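Lipoxygenase (Cyanothece sp., PDB 5EK8) is a non-heme iron 9R-lipoxygenase that probably inserts molecular oxygen into polyunsaturated fatty acids. Local coordinates at residues Phe277-Tyr282 with Ala350-Glu355; Thr429-Thr434 with Gln500-Ile505; Gln441-Ile446 with Thr518-Lys523; Ser496-Pro501 with Lys534-Arg539. All coordinates share one frame; numbering follows the deposited sequence.

Interaction 1. Residues Phe277-Tyr282 with Ala350-Glu355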
# COMPACT_ATOMS: atom_id res chain seq x y z
N PHE A 277 -4.33 23.76 0.36
CA PHE A 277 -4.89 22.78 1.26
C PHE A 277 -6.06 23.41 2.01
O PHE A 277 -5.87 24.27 2.88
CB PHE A 277 -3.83 22.26 2.23
CG PHE A 277 -2.73 21.49 1.55
CD1 PHE A 277 -3.00 20.32 0.86
CD2 PHE A 277 -1.42 21.95 1.60
CE1 PHE A 277 -2.00 19.62 0.23
CE2 PHE A 277 -0.41 21.25 0.97
CZ PHE A 277 -0.70 20.08 0.29
N ILE A 278 -7.27 22.98 1.66
CA ILE A 278 -8.50 23.48 2.26
C ILE A 278 -9.29 22.34 2.90
O ILE A 278 -9.54 21.32 2.26
CB ILE A 278 -9.39 24.22 1.23
CG1 ILE A 278 -8.80 25.59 0.90
CG2 ILE A 278 -10.79 24.37 1.76
CD1 ILE A 278 -7.90 25.60 -0.30
N TRP A 279 -9.68 22.53 4.15
CA TRP A 279 -10.27 21.46 4.95
C TRP A 279 -11.72 21.73 5.30
O TRP A 279 -12.27 21.10 6.20
CB TRP A 279 -9.45 21.25 6.23
CG TRP A 279 -7.97 21.23 5.97
CD1 TRP A 279 -7.12 22.30 5.94
CD2 TRP A 279 -7.17 20.07 5.71
NE1 TRP A 279 -5.84 21.88 5.67
CE2 TRP A 279 -5.84 20.52 5.52
CE3 TRP A 279 -7.44 18.70 5.61
CZ2 TRP A 279 -4.79 19.65 5.25
CZ3 TRP A 279 -6.39 17.84 5.33
CH2 TRP A 279 -5.08 18.31 5.16
N ASP A 280 -12.35 22.65 4.57
CA ASP A 280 -13.75 23.02 4.84
C ASP A 280 -14.69 21.81 4.80
O ASP A 280 -15.76 21.83 5.42
CB ASP A 280 -14.22 24.08 3.84
CG ASP A 280 -13.46 25.38 3.96
OD1 ASP A 280 -13.40 26.13 2.97
OD2 ASP A 280 -12.91 25.64 5.05
N ASN A 281 -14.27 20.77 4.08
CA ASN A 281 -15.06 19.56 3.90
C ASN A 281 -15.03 18.58 5.08
O ASN A 281 -15.80 17.62 5.11
CB ASN A 281 -14.58 18.83 2.65
CG ASN A 281 -15.69 18.57 1.67
OD1 ASN A 281 -16.66 19.32 1.58
ND2 ASN A 281 -15.55 17.49 0.91
N TYR A 282 -14.15 18.81 6.04
CA TYR A 282 -13.83 17.78 7.02
C TYR A 282 -14.04 18.18 8.48
O TYR A 282 -13.98 19.35 8.84
CB TYR A 282 -12.38 17.33 6.82
CG TYR A 282 -12.09 17.07 5.36
CD1 TYR A 282 -12.64 15.97 4.71
CD2 TYR A 282 -11.29 17.93 4.63
CE1 TYR A 282 -12.39 15.73 3.38
CE2 TYR A 282 -11.03 17.69 3.28
CZ TYR A 282 -11.59 16.59 2.66
OH TYR A 282 -11.34 16.35 1.33
N ALA A 350 0.78 19.81 4.75
CA ALA A 350 1.32 19.00 3.66
C ALA A 350 1.69 17.60 4.14
O ALA A 350 1.65 16.65 3.37
CB ALA A 350 2.53 19.68 3.04
N LEU A 351 2.04 17.48 5.41
CA LEU A 351 2.45 16.19 5.95
C LEU A 351 1.22 15.33 6.23
O LEU A 351 1.20 14.15 5.90
CB LEU A 351 3.29 16.34 7.22
CG LEU A 351 3.92 15.04 7.72
CD1 LEU A 351 5.15 14.72 6.92
CD2 LEU A 351 4.24 15.10 9.21
N PHE A 352 0.21 15.93 6.85
CA PHE A 352 -1.02 15.19 7.10
C PHE A 352 -1.70 14.81 5.78
O PHE A 352 -2.13 13.66 5.61
CB PHE A 352 -1.99 15.99 7.97
CG PHE A 352 -3.33 15.32 8.14
CD1 PHE A 352 -3.43 14.13 8.84
CD2 PHE A 352 -4.47 15.88 7.60
CE1 PHE A 352 -4.65 13.50 9.00
CE2 PHE A 352 -5.70 15.26 7.75
CZ PHE A 352 -5.79 14.07 8.46
N ASP A 353 -1.78 15.76 4.85
CA ASP A 353 -2.34 15.46 3.53
C ASP A 353 -1.53 14.37 2.85
O ASP A 353 -2.09 13.46 2.22
CB ASP A 353 -2.36 16.71 2.66
CG ASP A 353 -2.83 16.42 1.25
OD1 ASP A 353 -1.99 16.31 0.34
OD2 ASP A 353 -4.05 16.28 1.05
N GLY A 354 -0.21 14.46 2.98
CA GLY A 354 0.69 13.50 2.39
C GLY A 354 0.48 12.10 2.92
O GLY A 354 0.52 11.14 2.17
N GLU A 355 0.24 11.98 4.22
CA GLU A 355 0.02 10.67 4.81
C GLU A 355 -1.35 10.10 4.46
O GLU A 355 -1.46 8.93 4.10
CB GLU A 355 0.18 10.71 6.34
CG GLU A 355 1.62 10.84 6.81
CD GLU A 355 2.44 9.57 6.62
OE1 GLU A 355 3.37 9.35 7.42
OE2 GLU A 355 2.16 8.80 5.67
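OD1 of Asp-353 sits 3.3 Å from CE1 of Phe-277 and accepts a hydrogen bond from Asn-259 ND2. The same amide also binds the Ala-350 carbonyl oxygen, one turn earlier on helix 337-377. The Phe-277 ring crosses the Asp-353 side chain at about a right angle. The phenyl plane is turned 47° from that of the carboxylate. At the opposite flank of the Phe-277 ring, CE2 lies 3.9 Å from CB of Ala-350. Trp-279 makes the second half of the contact. Its six-membered ring reaches the edge of the Phe-352 ring, with CH2 3.5 Å from CD2. The planes of the two rings are 41° apart, so they neither stack nor meet at a right angle. CG of Phe-352 is anti to its backbone N (chi1 175°), which sends the ring toward the tryptophan. CH2 of Trp-279 also touches CB of Asp-353, 4.0 Å away. Met-427 of helix 421-432 packs against both Trp-279 and Phe-352. The loop after strand 272-277 is thus seated on the long helix that carries the iron ligands His-359 and His-364. The buried carboxylate oxygen has an amide donor, while carbon packing supplies the direct contact.

Interaction 2. Residues Thr429-Thr434 with Gln500-Ile505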
# COMPACT_ATOMS: atom_id res chain seq x y z
N THR A 429 -11.83 8.07 1.06
CA THR A 429 -12.91 7.67 0.16
C THR A 429 -13.06 8.66 -0.99
O THR A 429 -13.23 8.25 -2.15
CB THR A 429 -14.27 7.55 0.90
OG1 THR A 429 -14.58 8.79 1.56
CG2 THR A 429 -14.22 6.43 1.93
N GLU A 430 -12.99 9.95 -0.67
CA GLU A 430 -13.02 11.00 -1.69
C GLU A 430 -12.01 10.74 -2.80
O GLU A 430 -12.40 10.62 -3.97
CB GLU A 430 -12.75 12.38 -1.08
CG GLU A 430 -14.00 13.10 -0.60
CD GLU A 430 -13.68 14.38 0.16
OE1 GLU A 430 -12.51 14.81 0.14
OE2 GLU A 430 -14.60 14.94 0.79
N VAL A 431 -10.73 10.63 -2.47
CA VAL A 431 -9.75 10.51 -3.56
C VAL A 431 -9.74 9.12 -4.22
O VAL A 431 -9.50 9.02 -5.43
CB VAL A 431 -8.33 10.86 -3.09
CG1 VAL A 431 -8.23 12.35 -2.82
CG2 VAL A 431 -7.94 10.05 -1.86
N VAL A 432 -10.01 8.06 -3.46
CA VAL A 432 -9.95 6.71 -4.02
C VAL A 432 -11.13 6.50 -4.98
O VAL A 432 -11.05 5.72 -5.92
CB VAL A 432 -9.92 5.61 -2.92
CG1 VAL A 432 -10.04 4.22 -3.53
CG2 VAL A 432 -8.63 5.71 -2.11
N ALA A 433 -12.21 7.24 -4.75
CA ALA A 433 -13.35 7.18 -5.66
C ALA A 433 -13.05 7.76 -7.05
O ALA A 433 -13.91 7.74 -7.93
CB ALA A 433 -14.55 7.88 -5.06
N THR A 434 -11.83 8.27 -7.25
CA THR A 434 -11.46 8.87 -8.53
C THR A 434 -10.23 8.25 -9.18
O THR A 434 -9.86 8.61 -10.30
CB THR A 434 -11.18 10.38 -8.37
OG1 THR A 434 -9.89 10.57 -7.79
CG2 THR A 434 -12.23 11.04 -7.50
N GLN A 500 -17.02 8.97 -8.21
CA GLN A 500 -17.52 10.24 -7.71
C GLN A 500 -16.50 11.32 -8.06
O GLN A 500 -15.40 11.30 -7.54
CB GLN A 500 -17.74 10.19 -6.20
CG GLN A 500 -18.15 11.51 -5.57
CD GLN A 500 -18.08 11.47 -4.05
OE1 GLN A 500 -17.01 11.32 -3.46
NE2 GLN A 500 -19.24 11.58 -3.40
N PRO A 501 -16.87 12.23 -8.97
CA PRO A 501 -15.97 13.30 -9.41
C PRO A 501 -15.36 14.02 -8.22
O PRO A 501 -16.06 14.22 -7.22
CB PRO A 501 -16.89 14.22 -10.21
CG PRO A 501 -17.89 13.30 -10.79
CD PRO A 501 -18.15 12.27 -9.71
N ILE A 502 -14.08 14.36 -8.32
CA ILE A 502 -13.31 14.82 -7.18
C ILE A 502 -13.97 15.97 -6.43
O ILE A 502 -14.61 16.84 -7.02
CB ILE A 502 -11.87 15.25 -7.61
CG1 ILE A 502 -10.94 15.27 -6.40
CG2 ILE A 502 -11.87 16.59 -8.34
CD1 ILE A 502 -10.93 13.97 -5.62
N GLU A 503 -13.86 15.91 -5.11
CA GLU A 503 -14.33 16.96 -4.22
C GLU A 503 -13.45 16.98 -2.98
O GLU A 503 -12.73 16.03 -2.70
CB GLU A 503 -15.80 16.76 -3.86
CG GLU A 503 -16.13 15.41 -3.25
CD GLU A 503 -17.61 15.25 -2.94
OE1 GLU A 503 -17.98 15.32 -1.74
OE2 GLU A 503 -18.41 15.05 -3.88
N GLY A 504 -13.51 18.08 -2.23
CA GLY A 504 -12.72 18.20 -1.02
C GLY A 504 -11.39 18.89 -1.26
O GLY A 504 -11.30 19.81 -2.08
N ILE A 505 -10.37 18.43 -0.56
CA ILE A 505 -9.07 19.10 -0.53
C ILE A 505 -8.33 19.03 -1.87
O ILE A 505 -7.53 19.92 -2.19
CB ILE A 505 -8.17 18.52 0.59
CG1 ILE A 505 -6.92 19.39 0.78
CG2 ILE A 505 -7.81 17.06 0.32
CD1 ILE A 505 -6.11 19.02 1.98
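Glu-430 lays its extended chain across Glu-503, the two side chains crossing at about a right angle with their CG atoms 4.1 Å apart. The contact joins the C-terminal end of helix 421-432 to the loop that follows helix 482-495, in the helical lipoxygenase fold. Both carboxylates would carry like charge, with Glu-430 OE2 4.2 Å from Glu-503 OE1. Polar support for Glu-430 comes from Gln-426 NE2, which donates to OE2 from one turn back on the same helix. Gly-504 passes the end of this glutamate at a positive phi (94°), a backbone shape that suits glycine.

Earlier in the loop, apolar atoms make most of the contact. With CG1 anti to the backbone N (chi1 -161°) and a bend at chi2, Ile-502 brings CD1 to the helix end, where it meets CG1 of Val-431 at 4.2 Å. CD1 also touches the methyl CG2 of Thr-434, 3.7 Å away. Val-431 faces helix 337-377 as well, through Ile-357 and Ala-361, so the helix end is packed between that helix and the loop. Beyond it, CB of Ala-433 meets CB of Gln-500. A weak hydrogen bond of 3.4 Å runs from Gln-500 N to Ala-433 O. The chain turns as it leaves the helix, and the Val-431 carbonyl oxygen accepts both Thr-434 N and, at 2.9 Å, Thr-434 OG1.

Interaction 3. Residues Gln441-Ile446 with Thr518-Lys523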
# COMPACT_ATOMS: atom_id res chain seq x y z
N GLN A 441 -0.34 9.03 -16.41
CA GLN A 441 1.09 9.20 -16.65
C GLN A 441 1.67 10.20 -15.65
O GLN A 441 0.97 11.12 -15.21
CB GLN A 441 1.35 9.66 -18.08
CG GLN A 441 0.66 10.96 -18.45
CD GLN A 441 0.90 11.36 -19.89
OE1 GLN A 441 1.66 10.71 -20.61
NE2 GLN A 441 0.25 12.44 -20.32
N PRO A 442 2.94 10.02 -15.25
CA PRO A 442 3.57 10.89 -14.25
C PRO A 442 3.67 12.34 -14.70
O PRO A 442 3.77 12.62 -15.90
CB PRO A 442 4.96 10.28 -14.08
CG PRO A 442 4.84 8.87 -14.57
CD PRO A 442 3.84 8.93 -15.68
N ARG A 443 3.65 13.25 -13.73
CA ARG A 443 3.78 14.69 -13.99
C ARG A 443 5.09 15.01 -14.72
O ARG A 443 6.03 14.23 -14.69
CB ARG A 443 3.72 15.47 -12.67
CG ARG A 443 4.91 15.20 -11.75
CD ARG A 443 4.60 15.55 -10.30
NE ARG A 443 3.58 14.68 -9.73
CZ ARG A 443 3.16 14.74 -8.46
NH1 ARG A 443 3.68 15.63 -7.63
NH2 ARG A 443 2.22 13.90 -8.03
N GLN A 444 5.13 16.17 -15.37
CA GLN A 444 6.35 16.62 -16.04
C GLN A 444 7.10 17.63 -15.18
O GLN A 444 6.50 18.35 -14.38
CB GLN A 444 6.01 17.22 -17.41
CG GLN A 444 5.51 16.20 -18.41
CD GLN A 444 6.48 15.05 -18.62
OE1 GLN A 444 7.70 15.25 -18.62
NE2 GLN A 444 5.95 13.85 -18.77
N PRO A 445 8.44 17.68 -15.33
CA PRO A 445 9.28 18.56 -14.52
C PRO A 445 9.01 20.04 -14.74
O PRO A 445 9.13 20.52 -15.87
CB PRO A 445 10.70 18.20 -14.97
CG PRO A 445 10.59 16.84 -15.56
CD PRO A 445 9.25 16.82 -16.21
N ILE A 446 8.64 20.75 -13.68
CA ILE A 446 8.51 22.20 -13.74
C ILE A 446 9.85 22.86 -14.01
O ILE A 446 9.95 23.79 -14.81
CB ILE A 446 7.93 22.77 -12.44
CG1 ILE A 446 6.63 22.06 -12.05
CG2 ILE A 446 7.70 24.27 -12.57
CD1 ILE A 446 5.95 22.68 -10.86
N THR A 518 -1.76 17.36 -16.05
CA THR A 518 -3.01 16.63 -15.84
C THR A 518 -2.90 15.12 -16.03
O THR A 518 -3.88 14.40 -15.90
CB THR A 518 -4.13 17.15 -16.77
OG1 THR A 518 -3.62 17.27 -18.11
CG2 THR A 518 -4.63 18.50 -16.30
N GLY A 519 -1.69 14.65 -16.34
CA GLY A 519 -1.46 13.25 -16.62
C GLY A 519 -1.79 12.28 -15.50
O GLY A 519 -2.14 11.13 -15.75
N GLU A 520 -1.65 12.73 -14.25
CA GLU A 520 -1.93 11.87 -13.10
C GLU A 520 -3.39 11.99 -12.68
O GLU A 520 -3.91 11.15 -11.95
CB GLU A 520 -1.03 12.24 -11.92
CG GLU A 520 0.47 12.19 -12.18
CD GLU A 520 1.28 12.60 -10.96
OE1 GLU A 520 0.68 12.74 -9.87
OE2 GLU A 520 2.51 12.79 -11.10
N LEU A 521 -4.03 13.05 -13.16
CA LEU A 521 -5.36 13.41 -12.70
C LEU A 521 -6.47 12.55 -13.31
O LEU A 521 -6.28 11.89 -14.33
CB LEU A 521 -5.64 14.88 -13.01
CG LEU A 521 -4.73 15.86 -12.28
CD1 LEU A 521 -5.10 17.26 -12.68
CD2 LEU A 521 -4.82 15.68 -10.77
N ASP A 522 -7.61 12.58 -12.65
CA ASP A 522 -8.81 11.90 -13.12
C ASP A 522 -9.24 12.46 -14.47
O ASP A 522 -9.30 13.67 -14.66
CB ASP A 522 -9.92 12.05 -12.09
CG ASP A 522 -11.23 11.48 -12.56
OD1 ASP A 522 -12.28 11.91 -12.04
OD2 ASP A 522 -11.22 10.59 -13.44
N LYS A 523 -9.52 11.57 -15.42
CA LYS A 523 -10.09 11.98 -16.71
C LYS A 523 -11.59 11.69 -16.74
O LYS A 523 -11.99 10.58 -17.11
CB LYS A 523 -9.40 11.26 -17.87
CG LYS A 523 -7.97 11.68 -18.12
CD LYS A 523 -7.01 10.90 -17.25
CE LYS A 523 -5.59 11.41 -17.43
NZ LYS A 523 -4.72 10.88 -16.37
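Arg-443 presents the edge of its guanidinium group to the carboxylate of Glu-520, and the two planes are 36° apart. The grip is side-on and uses two nitrogens. NE donates to Glu-520 OE2 at 2.6 Å, on the syn side of that oxygen and almost within the guanidinium plane. NH2 of Arg-443 donates to the syn lone pair of Glu-520 OE1 at 2.7 Å. The backbone N of Arg-443 adds a third bond, 2.9 Å long, to the anti side of Glu-520 OE2. Three bonds therefore fix the rotation of the carboxylate. The shape of the arginine makes this possible: CG lies between the backbone N and carbonyl carbon (chi1 67°), and the chain bends again at chi3. NE thereby reaches the same oxygen as its own backbone N. NH1 is held elsewhere, by the Pro-260 carbonyl oxygen.

Gly-519 makes the other link. Its carbonyl oxygen accepts Gln-441 N at 2.8 Å and Lys-523 NZ at 2.7 Å, and these arrive from opposite faces of its plane. Lys-523 also binds Leu-521 O, so it curls its own loop tight. CG of Gln-441 packs against CA of Gly-519, 3.6 Å away. No helix or strand takes part directly. This is a bidentate salt bridge, reinforced by backbone bonds, that ties the loop before helix 451-473 to the loop after strand 513-515.

Interaction 4. Residues Ser496-Pro501 with Lys534-Arg539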
# COMPACT_ATOMS: atom_id res chain seq x y z
N SER A 496 -14.63 -2.19 -7.31
CA SER A 496 -14.07 -0.86 -7.07
C SER A 496 -15.14 0.02 -6.43
O SER A 496 -16.28 -0.41 -6.28
CB SER A 496 -13.57 -0.25 -8.37
OG SER A 496 -14.62 -0.05 -9.30
N MET A 497 -14.75 1.23 -6.04
CA MET A 497 -15.72 2.17 -5.50
C MET A 497 -16.63 2.67 -6.60
O MET A 497 -16.28 2.64 -7.78
CB MET A 497 -15.02 3.36 -4.84
CG MET A 497 -14.12 3.00 -3.66
SD MET A 497 -13.52 4.47 -2.80
CE MET A 497 -14.95 4.93 -1.83
N PRO A 498 -17.83 3.13 -6.22
CA PRO A 498 -18.60 3.89 -7.19
C PRO A 498 -17.90 5.21 -7.49
O PRO A 498 -17.52 5.91 -6.56
CB PRO A 498 -19.95 4.11 -6.49
CG PRO A 498 -19.68 3.84 -5.04
CD PRO A 498 -18.60 2.82 -5.01
N TYR A 499 -17.73 5.53 -8.77
CA TYR A 499 -17.08 6.77 -9.18
C TYR A 499 -17.81 8.01 -8.68
O TYR A 499 -19.04 8.09 -8.71
CB TYR A 499 -16.96 6.83 -10.70
CG TYR A 499 -16.39 8.14 -11.22
CD1 TYR A 499 -15.09 8.53 -10.93
CD2 TYR A 499 -17.17 8.99 -12.01
CE1 TYR A 499 -14.57 9.74 -11.42
CE2 TYR A 499 -16.66 10.18 -12.49
CZ TYR A 499 -15.37 10.56 -12.20
OH TYR A 499 -14.90 11.75 -12.69
N GLN A 500 -17.02 8.97 -8.21
CA GLN A 500 -17.52 10.24 -7.71
C GLN A 500 -16.50 11.32 -8.06
O GLN A 500 -15.40 11.30 -7.54
CB GLN A 500 -17.74 10.19 -6.20
CG GLN A 500 -18.15 11.51 -5.57
CD GLN A 500 -18.08 11.47 -4.05
OE1 GLN A 500 -17.01 11.32 -3.46
NE2 GLN A 500 -19.24 11.58 -3.40
N PRO A 501 -16.87 12.23 -8.97
CA PRO A 501 -15.97 13.30 -9.41
C PRO A 501 -15.36 14.02 -8.22
O PRO A 501 -16.06 14.22 -7.22
CB PRO A 501 -16.89 14.22 -10.21
CG PRO A 501 -17.89 13.30 -10.79
CD PRO A 501 -18.15 12.27 -9.71
N LYS A 534 -24.42 1.62 -10.51
CA LYS A 534 -23.58 2.78 -10.27
C LYS A 534 -22.40 2.79 -11.24
O LYS A 534 -21.89 1.73 -11.62
CB LYS A 534 -23.07 2.80 -8.83
CG LYS A 534 -24.14 3.02 -7.77
CD LYS A 534 -23.66 2.50 -6.42
CE LYS A 534 -24.63 2.83 -5.29
NZ LYS A 534 -24.50 4.24 -4.85
N THR A 535 -21.97 3.97 -11.64
CA THR A 535 -20.75 4.11 -12.42
C THR A 535 -19.53 3.80 -11.55
O THR A 535 -19.36 4.37 -10.48
CB THR A 535 -20.61 5.52 -13.00
OG1 THR A 535 -21.71 5.76 -13.90
CG2 THR A 535 -19.29 5.66 -13.74
N LYS A 536 -18.69 2.88 -12.01
CA LYS A 536 -17.56 2.42 -11.21
C LYS A 536 -16.27 3.17 -11.54
O LYS A 536 -16.04 3.57 -12.68
CB LYS A 536 -17.37 0.92 -11.40
CG LYS A 536 -18.63 0.10 -11.14
CD LYS A 536 -19.28 0.47 -9.81
CE LYS A 536 -18.36 0.18 -8.62
NZ LYS A 536 -18.05 -1.27 -8.48
N VAL A 537 -15.43 3.36 -10.52
CA VAL A 537 -14.22 4.17 -10.66
C VAL A 537 -13.17 3.49 -11.55
O VAL A 537 -12.53 4.16 -12.36
CB VAL A 537 -13.61 4.51 -9.27
CG1 VAL A 537 -13.33 3.26 -8.47
CG2 VAL A 537 -12.34 5.33 -9.43
N ILE A 538 -13.01 2.18 -11.43
CA ILE A 538 -12.04 1.48 -12.27
C ILE A 538 -12.63 1.12 -13.63
O ILE A 538 -13.68 0.48 -13.72
CB ILE A 538 -11.50 0.20 -11.59
CG1 ILE A 538 -10.80 0.53 -10.27
CG2 ILE A 538 -10.51 -0.51 -12.51
CD1 ILE A 538 -9.65 1.47 -10.42
N ARG A 539 -11.94 1.52 -14.69
CA ARG A 539 -12.34 1.19 -16.05
C ARG A 539 -11.92 -0.24 -16.41
O ARG A 539 -10.85 -0.70 -15.99
CB ARG A 539 -11.74 2.19 -17.03
CG ARG A 539 -12.24 3.61 -16.82
CD ARG A 539 -11.63 4.57 -17.84
NE ARG A 539 -12.14 5.93 -17.70
CZ ARG A 539 -11.61 6.85 -16.91
NH1 ARG A 539 -10.53 6.56 -16.18
NH2 ARG A 539 -12.14 8.06 -16.85
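Four successive torsions near -60°, chi1 to chi4, curl Lys-536 back so that its NZ reaches Ser-496 O at 3.0 Å. The ammonium group stands above the carbonyl plane and does not lie on a lone pair. It also binds Val-493 O, in the last turn of helix 482-495. Ser-496 has OG between its backbone N and carbonyl carbon (chi1 63°). There OG bonds to the same Val-493 O and takes a weak 3.5 Å bond from Ile-538 N. CB of Ser-496 packs on CG1 of both Val-537 and Ile-538.

The backbones form a single isolated beta bridge, Pro-498 with Lys-536. Val-537 N donates to Met-497 O at 3.0 Å, and Tyr-499 N to Thr-535 O at 2.6 Å. These two bonds flank the bridged pair and join the loop after helix 482-495 to the chain leaving strand 534-535. From the bridge residue Pro-498, CB touches CD of Lys-534 at 4.0 Å. CB of Tyr-499 lies 4.0 Å from CG2 of Thr-535, and its ring passes obliquely by Val-537. The tyrosine hydroxyl reaches away to a hydrogen bond with Asp-522 OD1.

Interaction 1 closes before the others open. Interaction 3 alternates with 2 and with 4 along the chain, while 4 begins on the stretch where 2 ends. Interactions 2 and 4 share Gln-500 and Pro-501, with centres about 10 Å apart, so one loop after helix 482-495 serves both. The centre of interaction 1 is about 13 Å from that of interaction 2, and Tyr-282 OH bonds to Ile-505 N. Interaction 3 is about 17 Å from interaction 2 and about 20 Å from interaction 4, between centres. Helix 337-377, which carries His-359 and His-364, is part of interaction 1 and backs 2 and 4. These three bring distant loops against this iron-binding helix, while interaction 3 joins loops away from the iron site.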